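Five-membered-cyclitol-phosphate synthase (Streptomyces citricolor, PDB 6K96) binds nicotinamide-adenine-dinucleotide in a Rossmann-type fold, with a sodium ion beside it, and belongs to the myo-inositol-1-phosphate synthase family. Local coordinates at residues B[8-13]-B[130-135]; B[15-20]-B[75-80]; B[154-159]-B[180-185]. All blocks are in the same frame, centred on the assembly; numbering follows the deposited sequence.

All three contacts are largely buried and border the same nicotinamide-adenine-dinucleotide, but at different places in and beside the Rossmann-type sheet. Contact 1 lies at its middle, where strand 5-10 adjoins strand 127-130; contact 3 lies at one side, where strand 153-156 meets the outermost strand 179-180. Y130 and V155 join these two through a probable backbone hydrogen bond. Contact 2 sits off the sheet and touches contact 1 through I16 and V76. Chemistry follows place: 8-13 with 130-135 mixes one backbone bond with cofactor binding, 15-20 with 75-80 is apolar between its segments, with N15 serving the ion and the diphosphate, and 154-159 with 180-185 is rich in hydrogen bonds.

Contact 1: residues B[8-13]-B[130-135]. With NAD (nicotinamide-adenine-dinucleotide), chain G.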
loop_
_atom_site.group_PDB
_atom_site.type_symbol
_atom_site.label_atom_id
_atom_site.label_comp_id
_atom_site.label_asym_id
_atom_site.label_seq_id
_atom_site.Cartn_x
_atom_site.Cartn_y
_atom_site.Cartn_z
ATOM N N ALA B 8 31.480 27.351 1.357
ATOM C CA ALA B 8 30.921 28.322 0.396
ATOM C C ALA B 8 29.859 27.587 -0.418
ATOM O O ALA B 8 30.020 26.358 -0.613
ATOM C CB ALA B 8 32.001 28.894 -0.473
ATOM N N VAL B 9 28.835 28.306 -0.871
ATOM C CA VAL B 9 27.608 27.680 -1.416
ATOM C C VAL B 9 27.258 28.395 -2.703
ATOM O O VAL B 9 27.046 29.606 -2.692
ATOM C CB VAL B 9 26.484 27.762 -0.366
ATOM C CG1 VAL B 9 25.102 27.818 -0.996
ATOM C CG2 VAL B 9 26.600 26.635 0.678
ATOM N N ALA B 10 27.195 27.667 -3.793
ATOM C CA ALA B 10 26.661 28.217 -5.044
ATOM C C ALA B 10 25.269 27.617 -5.151
ATOM O O ALA B 10 25.160 26.442 -5.432
ATOM C CB ALA B 10 27.581 27.892 -6.209
ATOM N N GLY B 11 24.262 28.415 -4.827
ATOM C CA GLY B 11 22.841 28.019 -4.810
ATOM C C GLY B 11 22.372 27.742 -3.383
ATOM O O GLY B 11 22.826 26.746 -2.802
ATOM N N VAL B 12 21.479 28.579 -2.867
ATOM C CA VAL B 12 20.906 28.447 -1.505
ATOM C C VAL B 12 19.503 27.859 -1.601
ATOM O O VAL B 12 18.529 28.577 -1.357
ATOM C CB VAL B 12 20.922 29.793 -0.780
ATOM C CG1 VAL B 12 20.560 29.612 0.703
ATOM C CG2 VAL B 12 22.267 30.452 -0.993
ATOM N N GLY B 13 19.455 26.580 -1.941
ATOM C CA GLY B 13 18.208 25.832 -2.138
ATOM C C GLY B 13 17.784 25.004 -0.930
ATOM O O GLY B 13 18.224 25.230 0.217
ATOM N N TYR B 130 28.609 23.342 -5.050
ATOM C CA TYR B 130 27.799 23.707 -6.215
ATOM C C TYR B 130 26.440 23.049 -6.097
ATOM O O TYR B 130 26.360 21.803 -6.246
ATOM C CB TYR B 130 28.523 23.261 -7.485
ATOM C CG TYR B 130 27.759 23.548 -8.751
ATOM C CD1 TYR B 130 27.695 24.840 -9.253
ATOM C CD2 TYR B 130 27.083 22.546 -9.431
ATOM C CE1 TYR B 130 27.009 25.126 -10.428
ATOM C CE2 TYR B 130 26.377 22.824 -10.595
ATOM C CZ TYR B 130 26.356 24.113 -11.110
ATOM O OH TYR B 130 25.694 24.387 -12.271
ATOM N N SER B 131 25.398 23.817 -5.878
ATOM C CA SER B 131 24.079 23.214 -5.557
ATOM C C SER B 131 22.980 23.929 -6.338
ATOM O O SER B 131 21.883 24.139 -5.784
ATOM C CB SER B 131 23.815 23.245 -4.075
ATOM O OG SER B 131 22.963 22.157 -3.683
ATOM N N LEU B 132 23.252 24.211 -7.601
ATOM C CA LEU B 132 22.322 24.882 -8.542
ATOM C C LEU B 132 21.361 23.857 -9.122
ATOM O O LEU B 132 21.552 22.650 -8.998
ATOM C CB LEU B 132 23.134 25.522 -9.686
ATOM C CG LEU B 132 23.596 26.968 -9.484
ATOM C CD1 LEU B 132 24.644 27.010 -8.394
ATOM C CD2 LEU B 132 24.170 27.535 -10.757
ATOM N N PRO B 133 20.350 24.342 -9.872
ATOM C CA PRO B 133 19.484 23.439 -10.609
ATOM C C PRO B 133 20.294 22.535 -11.555
ATOM O O PRO B 133 21.416 22.860 -11.979
ATOM C CB PRO B 133 18.530 24.413 -11.357
ATOM C CG PRO B 133 18.574 25.709 -10.589
ATOM C CD PRO B 133 19.984 25.771 -10.030
ATOM N N THR B 134 19.729 21.387 -11.876
ATOM C CA THR B 134 20.270 20.477 -12.905
ATOM C C THR B 134 20.099 21.182 -14.254
ATOM O O THR B 134 19.090 21.892 -14.376
ATOM C CB THR B 134 19.577 19.118 -12.831
ATOM O OG1 THR B 134 20.140 18.475 -11.687
ATOM C CG2 THR B 134 19.750 18.256 -14.061
ATOM N N GLY B 135 21.089 21.060 -15.149
ATOM C CA GLY B 135 20.977 21.417 -16.562
ATOM C C GLY B 135 21.884 22.580 -16.936
ATOM O O GLY B 135 21.866 22.974 -18.151
HETATM P PA NAD G . 16.885 24.145 -5.266
HETATM O O1A NAD G . 16.071 24.393 -6.477
HETATM O O2A NAD G . 16.128 24.132 -3.966
HETATM O O5B NAD G . 18.175 25.044 -5.139
HETATM C C5B NAD G . 18.561 25.723 -6.356
HETATM C C4B NAD G . 19.099 27.086 -6.007
HETATM O O4B NAD G . 19.999 27.618 -7.035
HETATM C C3B NAD G . 17.999 28.139 -5.845
HETATM O O3B NAD G . 18.291 28.921 -4.694
HETATM C C2B NAD G . 18.173 28.977 -7.109
HETATM O O2B NAD G . 17.498 30.171 -6.836
HETATM C C1B NAD G . 19.704 29.002 -7.160
HETATM N N9A NAD G . 20.333 29.478 -8.375
HETATM C C8A NAD G . 19.777 29.373 -9.627
HETATM N N7A NAD G . 20.578 29.785 -10.583
HETATM C C5A NAD G . 21.749 30.157 -9.931
HETATM C C6A NAD G . 22.968 30.671 -10.419
HETATM N N6A NAD G . 23.201 30.864 -11.712
HETATM N N1A NAD G . 23.962 30.904 -9.519
HETATM C C2A NAD G . 23.689 30.691 -8.218
HETATM N N3A NAD G . 22.575 30.230 -7.654
HETATM C C4A NAD G . 21.622 29.964 -8.567
HETATM O O3 NAD G . 17.574 22.727 -5.449
HETATM P PN NAD G . 17.962 21.626 -4.342
HETATM O O1N NAD G . 18.785 22.297 -3.311
HETATM O O2N NAD G . 16.661 20.938 -4.061
HETATM O O5D NAD G . 18.920 20.666 -5.214
HETATM C C5D NAD G . 20.154 21.266 -5.785
HETATM C C4D NAD G . 20.716 20.350 -6.832
HETATM O O4D NAD G . 21.132 19.086 -6.266
HETATM C C3D NAD G . 19.707 20.020 -7.941
HETATM O O3D NAD G . 20.422 19.964 -9.157
HETATM C C2D NAD G . 19.304 18.584 -7.616
HETATM O O2D NAD G . 18.929 17.767 -8.708
HETATM C C1D NAD G . 20.622 18.024 -7.085
HETATM N N1N NAD G . 20.366 16.752 -6.342
HETATM C C2N NAD G . 19.348 16.727 -5.331
HETATM C C3N NAD G . 18.938 15.540 -4.747
HETATM C C7N NAD G . 17.884 15.603 -3.656
HETATM O O7N NAD G . 17.514 16.689 -3.231
HETATM N N7N NAD G . 17.383 14.457 -3.201
HETATM C C4N NAD G . 19.526 14.362 -5.207
HETATM C C5N NAD G . 20.627 14.416 -6.053
HETATM C C6N NAD G . 20.975 15.601 -6.673
HETATM O O HOH W 1 20.912 23.959 -2.898
#
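A10 and Y130 face each other as a parallel pair at the centre of a Rossmann fold, where the first strand, 5-10, runs beside strand 127-130 and both chains break into loops that receive the dinucleotide. Their side chains leave the same face of the sheet, the tyrosine ring coming obliquely to the methyl group, with CD1 of Y130 4.3 Å from CB of A10. A small residue suits this place because L132 also leans in: its CD1 lies 3.8 Å from CB of A10, and Y143 of helix 137-149 covers the alanine further. The backbones are joined by one short bond, S131 N to A10 O, at 2.7 Å, the donor arriving nearly along the C=O axis.

Beyond this bond the loops diverge. G11 and G13 belong to the glycine-rich turn leading into helix 14-31; without side chains they let S131 and the cofactor approach the backbone closely. L132 is turned so that its other branch, CD2, lies over one face of the adenine, 3.4 Å from C6A of the cofactor. P133 extends this apolar floor on the same face, its CD 3.6 Å from C8A.

The S131 hydroxyl serves the diphosphate side. With OG anti to its own N (chi1 -151°), it reaches a water 2.8 Å from OG; that water lies 2.7 Å from O1N of the diphosphate, to which it can donate, and is held weakly by G13 N. Such a water between glycine-rich turn and diphosphate is familiar in Rossmann enzymes. At the far end T134 OG1 lies near both hydroxyls of the nicotinamide ribose, while O3D of that ribose donates to L132 O at 2.9 Å.

Contact 2: residues B[15-20]-B[75-80]; sequences NISALF and AVLAEP. With NA (sodium ion), chain H; NAD (nicotinamide-adenine-dinucleotide), chain G.
V76 projects from the turn after helix 72-75 at the helical segment 15-20, and its forked side chain is wedged between I16 and F20. From CB the two methyls part. CG1, anti to the carbonyl carbon (chi1 -80°), meets CG2 of I16 at 4.0 Å and also packs on V12 of the glycine-rich turn. CG2 turns to the other neighbour, coming obliquely to the F20 ring, 3.9 Å from CD2. Both side chains cross that of V76 at about a right angle, and a beta-branched valine suits the place because its two methyls serve two neighbours at once. On the backbone side, V76 O lies 3.7 Å from CB of S17 and is bonded to N81; the S17 hydroxyl pairs with Q21 instead.

At the helix start, N15 N donates to O1N of the diphosphate at 2.9 Å. The sodium ion is bound by N15 OD1 at 2.4 Å, by two further cofactor oxygens and by S293.

Helix 14-31 lies with I16 on strands 5-10 and 55-62, N15, A18 and L19 against helix 292-313, and F20 edge-to-face with F57 of strand 55-62 and with F72 of helix 72-75.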
loop_
_atom_site.group_PDB
_atom_site.type_symbol
_atom_site.label_atom_id
_atom_site.label_comp_id
_atom_site.label_asym_id
_atom_site.label_seq_id
_atom_site.Cartn_x
_atom_site.Cartn_y
_atom_site.Cartn_z
ATOM N N ASN B 15 18.588 22.007 -0.480
ATOM C CA ASN B 15 19.759 21.211 -0.015
ATOM C C ASN B 15 20.500 21.953 1.126
ATOM O O ASN B 15 21.035 21.280 2.083
ATOM C CB ASN B 15 20.656 20.811 -1.175
ATOM C CG ASN B 15 20.062 19.815 -2.158
ATOM O OD1 ASN B 15 18.889 19.425 -2.059
ATOM N ND2 ASN B 15 20.872 19.391 -3.133
ATOM N N ILE B 16 20.594 23.268 1.071
ATOM C CA ILE B 16 21.410 24.072 2.030
ATOM C C ILE B 16 20.525 24.416 3.222
ATOM O O ILE B 16 21.042 24.542 4.325
ATOM C CB ILE B 16 21.963 25.360 1.405
ATOM C CG1 ILE B 16 22.692 25.107 0.087
ATOM C CG2 ILE B 16 22.841 26.088 2.414
ATOM C CD1 ILE B 16 23.835 24.148 0.227
ATOM N N SER B 17 19.224 24.549 3.024
ATOM C CA SER B 17 18.257 24.651 4.157
ATOM C C SER B 17 18.442 23.442 5.042
ATOM O O SER B 17 18.645 23.627 6.233
ATOM C CB SER B 17 16.843 24.743 3.699
ATOM O OG SER B 17 15.973 24.723 4.805
ATOM N N ALA B 18 18.476 22.270 4.411
ATOM C CA ALA B 18 18.646 20.954 5.048
ATOM C C ALA B 18 20.010 20.859 5.716
ATOM O O ALA B 18 20.055 20.428 6.867
ATOM C CB ALA B 18 18.422 19.866 4.042
ATOM N N LEU B 19 21.076 21.288 5.073
ATOM C CA LEU B 19 22.448 21.127 5.606
ATOM C C LEU B 19 22.673 22.038 6.815
ATOM O O LEU B 19 23.349 21.607 7.776
ATOM C CB LEU B 19 23.466 21.462 4.513
ATOM C CG LEU B 19 24.896 21.135 4.899
ATOM C CD1 LEU B 19 25.128 19.648 4.850
ATOM C CD2 LEU B 19 25.860 21.845 3.989
ATOM N N PHE B 20 22.208 23.278 6.704
ATOM C CA PHE B 20 22.417 24.354 7.702
ATOM C C PHE B 20 21.595 24.034 8.941
ATOM O O PHE B 20 22.185 23.919 10.007
ATOM C CB PHE B 20 21.984 25.712 7.165
ATOM C CG PHE B 20 22.202 26.839 8.133
ATOM C CD1 PHE B 20 23.453 27.043 8.708
ATOM C CD2 PHE B 20 21.158 27.684 8.469
ATOM C CE1 PHE B 20 23.677 28.104 9.571
ATOM C CE2 PHE B 20 21.386 28.757 9.317
ATOM C CZ PHE B 20 22.646 28.970 9.855
ATOM N N ALA B 75 17.773 33.907 4.146
ATOM C CA ALA B 75 17.855 33.419 2.749
ATOM C C ALA B 75 17.570 31.912 2.643
ATOM O O ALA B 75 16.865 31.525 1.664
ATOM C CB ALA B 75 19.225 33.745 2.167
ATOM N N VAL B 76 18.139 31.092 3.539
ATOM C CA VAL B 76 18.006 29.602 3.497
ATOM C C VAL B 76 16.535 29.248 3.707
ATOM O O VAL B 76 16.072 28.287 3.070
ATOM C CB VAL B 76 18.907 28.847 4.489
ATOM C CG1 VAL B 76 20.335 28.703 4.004
ATOM C CG2 VAL B 76 18.875 29.466 5.865
ATOM N N LEU B 77 15.807 30.011 4.520
ATOM C CA LEU B 77 14.396 29.657 4.817
ATOM C C LEU B 77 13.491 30.334 3.799
ATOM O O LEU B 77 12.321 29.952 3.735
ATOM C CB LEU B 77 14.036 30.059 6.246
ATOM C CG LEU B 77 15.106 29.709 7.269
ATOM C CD1 LEU B 77 14.749 30.239 8.648
ATOM C CD2 LEU B 77 15.337 28.207 7.304
ATOM N N ALA B 78 14.049 31.234 2.999
ATOM C CA ALA B 78 13.291 32.162 2.139
ATOM C C ALA B 78 12.683 31.406 0.961
ATOM O O ALA B 78 13.356 30.547 0.338
ATOM C CB ALA B 78 14.181 33.290 1.673
ATOM N N GLU B 79 11.442 31.770 0.669
ATOM C CA GLU B 79 10.683 31.337 -0.525
ATOM C C GLU B 79 11.590 31.318 -1.756
ATOM O O GLU B 79 12.414 32.208 -1.892
ATOM C CB GLU B 79 9.552 32.331 -0.740
ATOM C CG GLU B 79 8.439 31.759 -1.571
ATOM C CD GLU B 79 7.469 30.958 -0.725
ATOM O OE1 GLU B 79 7.347 31.285 0.494
ATOM O OE2 GLU B 79 6.846 30.018 -1.284
ATOM N N PRO B 80 11.487 30.332 -2.678
ATOM C CA PRO B 80 10.553 29.207 -2.553
ATOM C C PRO B 80 11.124 27.927 -1.912
ATOM O O PRO B 80 10.657 26.856 -2.280
ATOM C CB PRO B 80 10.168 28.978 -4.031
ATOM C CG PRO B 80 11.444 29.293 -4.804
ATOM C CD PRO B 80 12.214 30.293 -3.954
HETATM NA NA NA H . 16.739 18.868 -3.023
HETATM P PA NAD G . 16.885 24.145 -5.266
HETATM O O1A NAD G . 16.071 24.393 -6.477
HETATM O O2A NAD G . 16.128 24.132 -3.966
HETATM O O5B NAD G . 18.175 25.044 -5.139
HETATM C C5B NAD G . 18.561 25.723 -6.356
HETATM C C4B NAD G . 19.099 27.086 -6.007
HETATM O O4B NAD G . 19.999 27.618 -7.035
HETATM C C3B NAD G . 17.999 28.139 -5.845
HETATM O O3B NAD G . 18.291 28.921 -4.694
HETATM C C2B NAD G . 18.173 28.977 -7.109
HETATM O O2B NAD G . 17.498 30.171 -6.836
HETATM C C1B NAD G . 19.704 29.002 -7.160
HETATM N N9A NAD G . 20.333 29.478 -8.375
HETATM C C8A NAD G . 19.777 29.373 -9.627
HETATM N N7A NAD G . 20.578 29.785 -10.583
HETATM C C5A NAD G . 21.749 30.157 -9.931
HETATM C C6A NAD G . 22.968 30.671 -10.419
HETATM N N6A NAD G . 23.201 30.864 -11.712
HETATM N N1A NAD G . 23.962 30.904 -9.519
HETATM C C2A NAD G . 23.689 30.691 -8.218
HETATM N N3A NAD G . 22.575 30.230 -7.654
HETATM C C4A NAD G . 21.622 29.964 -8.567
HETATM O O3 NAD G . 17.574 22.727 -5.449
HETATM P PN NAD G . 17.962 21.626 -4.342
HETATM O O1N NAD G . 18.785 22.297 -3.311
HETATM O O2N NAD G . 16.661 20.938 -4.061
HETATM O O5D NAD G . 18.920 20.666 -5.214
HETATM C C5D NAD G . 20.154 21.266 -5.785
HETATM C C4D NAD G . 20.716 20.350 -6.832
HETATM O O4D NAD G . 21.132 19.086 -6.266
HETATM C C3D NAD G . 19.707 20.020 -7.941
HETATM O O3D NAD G . 20.422 19.964 -9.157
HETATM C C2D NAD G . 19.304 18.584 -7.616
HETATM O O2D NAD G . 18.929 17.767 -8.708
HETATM C C1D NAD G . 20.622 18.024 -7.085
HETATM N N1N NAD G . 20.366 16.752 -6.342
HETATM C C2N NAD G . 19.348 16.727 -5.331
HETATM C C3N NAD G . 18.938 15.540 -4.747
HETATM C C7N NAD G . 17.884 15.603 -3.656
HETATM O O7N NAD G . 17.514 16.689 -3.231
HETATM N N7N NAD G . 17.383 14.457 -3.201
HETATM C C4N NAD G . 19.526 14.362 -5.207
HETATM C C5N NAD G . 20.627 14.416 -6.053
HETATM C C6N NAD G . 20.975 15.601 -6.673
#

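Contact 3: residues B[154-159]-B[180-185]; sequences FVNCTP and IGDDLA. With NAD (nicotinamide-adenine-dinucleotide), chain G.
ND2 of N156 donates to OD1 of D182 at 3.0 Å, nearly straight (163°). The bond runs close to the amide plane but meets the carboxylate from above, the two planes being 58° apart. D182 is also held by R164 in a salt bridge and by backbone N-H groups of A163 and V162, which would offset its buried charge. Asparagine suits this place because its amide gives and accepts at once: OD1 turns forward along the chain to take the N of T158 at 2.8 Å, above the carbonyl plane, in an Asx turn.

I180 N gives to F154 O and N156 N to I180 O, both at 2.8 Å, the ladder of parallel strands 153-156 and 179-180 at one side of the Rossmann sheet. D183 N bonds to N156 O, and L184 N meets C157 O from above its carbonyl plane.

The packing around these bonds is mostly apolar. V155 CG2 rests 4.1 Å from CB of I180, and the P159 ring lies against the D183 carboxylate, which pairs with K327. C157 SG packs 3.8 Å from L184 CD1, while CB of L184 lies 3.6 Å from C5N of the nicotinamide, above the ring plane but outside the ring.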
loop_
_atom_site.group_PDB
_atom_site.type_symbol
_atom_site.label_atom_id
_atom_site.label_comp_id
_atom_site.label_asym_id
_atom_site.label_seq_id
_atom_site.Cartn_x
_atom_site.Cartn_y
_atom_site.Cartn_z
ATOM N N PHE B 154 36.175 21.856 -4.810
ATOM C CA PHE B 154 34.856 21.928 -5.488
ATOM C C PHE B 154 34.064 20.625 -5.325
ATOM O O PHE B 154 34.605 19.537 -5.635
ATOM C CB PHE B 154 35.042 22.134 -6.985
ATOM C CG PHE B 154 33.802 22.602 -7.690
ATOM C CD1 PHE B 154 33.349 23.900 -7.523
ATOM C CD2 PHE B 154 33.123 21.765 -8.559
ATOM C CE1 PHE B 154 32.241 24.356 -8.228
ATOM C CE2 PHE B 154 31.987 22.212 -9.222
ATOM C CZ PHE B 154 31.552 23.505 -9.065
ATOM N N VAL B 155 32.772 20.733 -4.989
ATOM C CA VAL B 155 31.838 19.569 -4.883
ATOM C C VAL B 155 30.675 19.752 -5.854
ATOM O O VAL B 155 29.875 20.655 -5.633
ATOM C CB VAL B 155 31.310 19.391 -3.442
ATOM C CG1 VAL B 155 30.211 18.332 -3.376
ATOM C CG2 VAL B 155 32.413 19.054 -2.451
ATOM N N ASN B 156 30.520 18.837 -6.807
ATOM C CA ASN B 156 29.401 18.854 -7.786
ATOM C C ASN B 156 28.238 17.930 -7.350
ATOM O O ASN B 156 28.311 16.690 -7.618
ATOM C CB ASN B 156 29.914 18.468 -9.171
ATOM C CG ASN B 156 28.817 18.576 -10.188
ATOM O OD1 ASN B 156 27.807 19.194 -9.929
ATOM N ND2 ASN B 156 29.024 18.021 -11.359
ATOM N N CYS B 157 27.144 18.507 -6.829
ATOM C CA CYS B 157 25.870 17.770 -6.586
ATOM C C CYS B 157 25.156 17.308 -7.861
ATOM O O CYS B 157 24.249 16.390 -7.696
ATOM C CB CYS B 157 24.774 18.610 -5.950
ATOM S SG CYS B 157 25.243 19.191 -4.333
ATOM N N THR B 158 25.425 17.941 -9.008
ATOM C CA THR B 158 24.535 17.882 -10.208
ATOM C C THR B 158 25.079 16.883 -11.215
ATOM O O THR B 158 26.241 16.493 -11.078
ATOM C CB THR B 158 24.360 19.245 -10.902
ATOM O OG1 THR B 158 25.495 19.532 -11.707
ATOM C CG2 THR B 158 24.154 20.371 -9.921
ATOM N N PRO B 159 24.262 16.468 -12.227
ATOM C CA PRO B 159 24.713 15.590 -13.319
ATOM C C PRO B 159 25.628 16.275 -14.356
ATOM O O PRO B 159 26.149 15.584 -15.247
ATOM C CB PRO B 159 23.436 15.109 -14.039
ATOM C CG PRO B 159 22.303 15.543 -13.128
ATOM C CD PRO B 159 22.822 16.749 -12.359
ATOM N N ILE B 180 35.357 16.968 -6.421
ATOM C CA ILE B 180 34.499 15.838 -5.959
ATOM C C ILE B 180 33.207 15.860 -6.762
ATOM O O ILE B 180 32.439 16.824 -6.643
ATOM C CB ILE B 180 34.260 15.926 -4.439
ATOM C CG1 ILE B 180 35.592 16.091 -3.698
ATOM C CG2 ILE B 180 33.451 14.741 -3.930
ATOM C CD1 ILE B 180 36.581 14.959 -3.892
ATOM N N GLY B 181 32.999 14.826 -7.558
ATOM C CA GLY B 181 31.872 14.771 -8.487
ATOM C C GLY B 181 31.951 13.540 -9.364
ATOM O O GLY B 181 32.943 12.837 -9.289
ATOM N N ASP B 182 30.879 13.288 -10.126
ATOM C CA ASP B 182 29.721 14.183 -10.170
ATOM C C ASP B 182 28.407 13.481 -9.762
ATOM O O ASP B 182 28.304 12.261 -9.861
ATOM C CB ASP B 182 29.522 14.756 -11.578
ATOM C CG ASP B 182 30.768 15.392 -12.139
ATOM O OD1 ASP B 182 31.355 16.212 -11.427
ATOM O OD2 ASP B 182 31.173 15.016 -13.248
ATOM N N ASP B 183 27.435 14.270 -9.319
ATOM C CA ASP B 183 25.996 13.903 -9.239
ATOM C C ASP B 183 25.705 13.091 -7.974
ATOM O O ASP B 183 26.038 11.888 -8.019
ATOM C CB ASP B 183 25.575 13.134 -10.491
ATOM C CG ASP B 183 24.078 13.117 -10.693
ATOM O OD1 ASP B 183 23.356 13.802 -9.911
ATOM O OD2 ASP B 183 23.640 12.434 -11.649
ATOM N N LEU B 184 25.073 13.708 -6.954
ATOM C CA LEU B 184 24.701 13.011 -5.673
ATOM C C LEU B 184 23.836 11.789 -5.952
ATOM O O LEU B 184 22.774 11.956 -6.610
ATOM C CB LEU B 184 23.894 13.899 -4.728
ATOM C CG LEU B 184 24.520 15.221 -4.329
ATOM C CD1 LEU B 184 23.678 15.860 -3.243
ATOM C CD2 LEU B 184 25.960 15.033 -3.891
ATOM N N ALA B 185 24.234 10.635 -5.406
ATOM C CA ALA B 185 23.350 9.459 -5.188
ATOM C C ALA B 185 22.596 9.614 -3.856
ATOM O O ALA B 185 23.236 9.587 -2.778
ATOM C CB ALA B 185 24.195 8.223 -5.198
HETATM P PA NAD G . 16.885 24.145 -5.266
HETATM O O1A NAD G . 16.071 24.393 -6.477
HETATM O O2A NAD G . 16.128 24.132 -3.966
HETATM O O5B NAD G . 18.175 25.044 -5.139
HETATM C C5B NAD G . 18.561 25.723 -6.356
HETATM C C4B NAD G . 19.099 27.086 -6.007
HETATM O O4B NAD G . 19.999 27.618 -7.035
HETATM C C3B NAD G . 17.999 28.139 -5.845
HETATM O O3B NAD G . 18.291 28.921 -4.694
HETATM C C2B NAD G . 18.173 28.977 -7.109
HETATM O O2B NAD G . 17.498 30.171 -6.836
HETATM C C1B NAD G . 19.704 29.002 -7.160
HETATM N N9A NAD G . 20.333 29.478 -8.375
HETATM C C8A NAD G . 19.777 29.373 -9.627
HETATM N N7A NAD G . 20.578 29.785 -10.583
HETATM C C5A NAD G . 21.749 30.157 -9.931
HETATM C C6A NAD G . 22.968 30.671 -10.419
HETATM N N6A NAD G . 23.201 30.864 -11.712
HETATM N N1A NAD G . 23.962 30.904 -9.519
HETATM C C2A NAD G . 23.689 30.691 -8.218
HETATM N N3A NAD G . 22.575 30.230 -7.654
HETATM C C4A NAD G . 21.622 29.964 -8.567
HETATM O O3 NAD G . 17.574 22.727 -5.449
HETATM P PN NAD G . 17.962 21.626 -4.342
HETATM O O1N NAD G . 18.785 22.297 -3.311
HETATM O O2N NAD G . 16.661 20.938 -4.061
HETATM O O5D NAD G . 18.920 20.666 -5.214
HETATM C C5D NAD G . 20.154 21.266 -5.785
HETATM C C4D NAD G . 20.716 20.350 -6.832
HETATM O O4D NAD G . 21.132 19.086 -6.266
HETATM C C3D NAD G . 19.707 20.020 -7.941
HETATM O O3D NAD G . 20.422 19.964 -9.157
HETATM C C2D NAD G . 19.304 18.584 -7.616
HETATM O O2D NAD G . 18.929 17.767 -8.708
HETATM C C1D NAD G . 20.622 18.024 -7.085
HETATM N N1N NAD G . 20.366 16.752 -6.342
HETATM C C2N NAD G . 19.348 16.727 -5.331
HETATM C C3N NAD G . 18.938 15.540 -4.747
HETATM C C7N NAD G . 17.884 15.603 -3.656
HETATM O O7N NAD G . 17.514 16.689 -3.231
HETATM N N7N NAD G . 17.383 14.457 -3.201
HETATM C C4N NAD G . 19.526 14.362 -5.207
HETATM C C5N NAD G . 20.627 14.416 -6.053
HETATM C C6N NAD G . 20.975 15.601 -6.673
#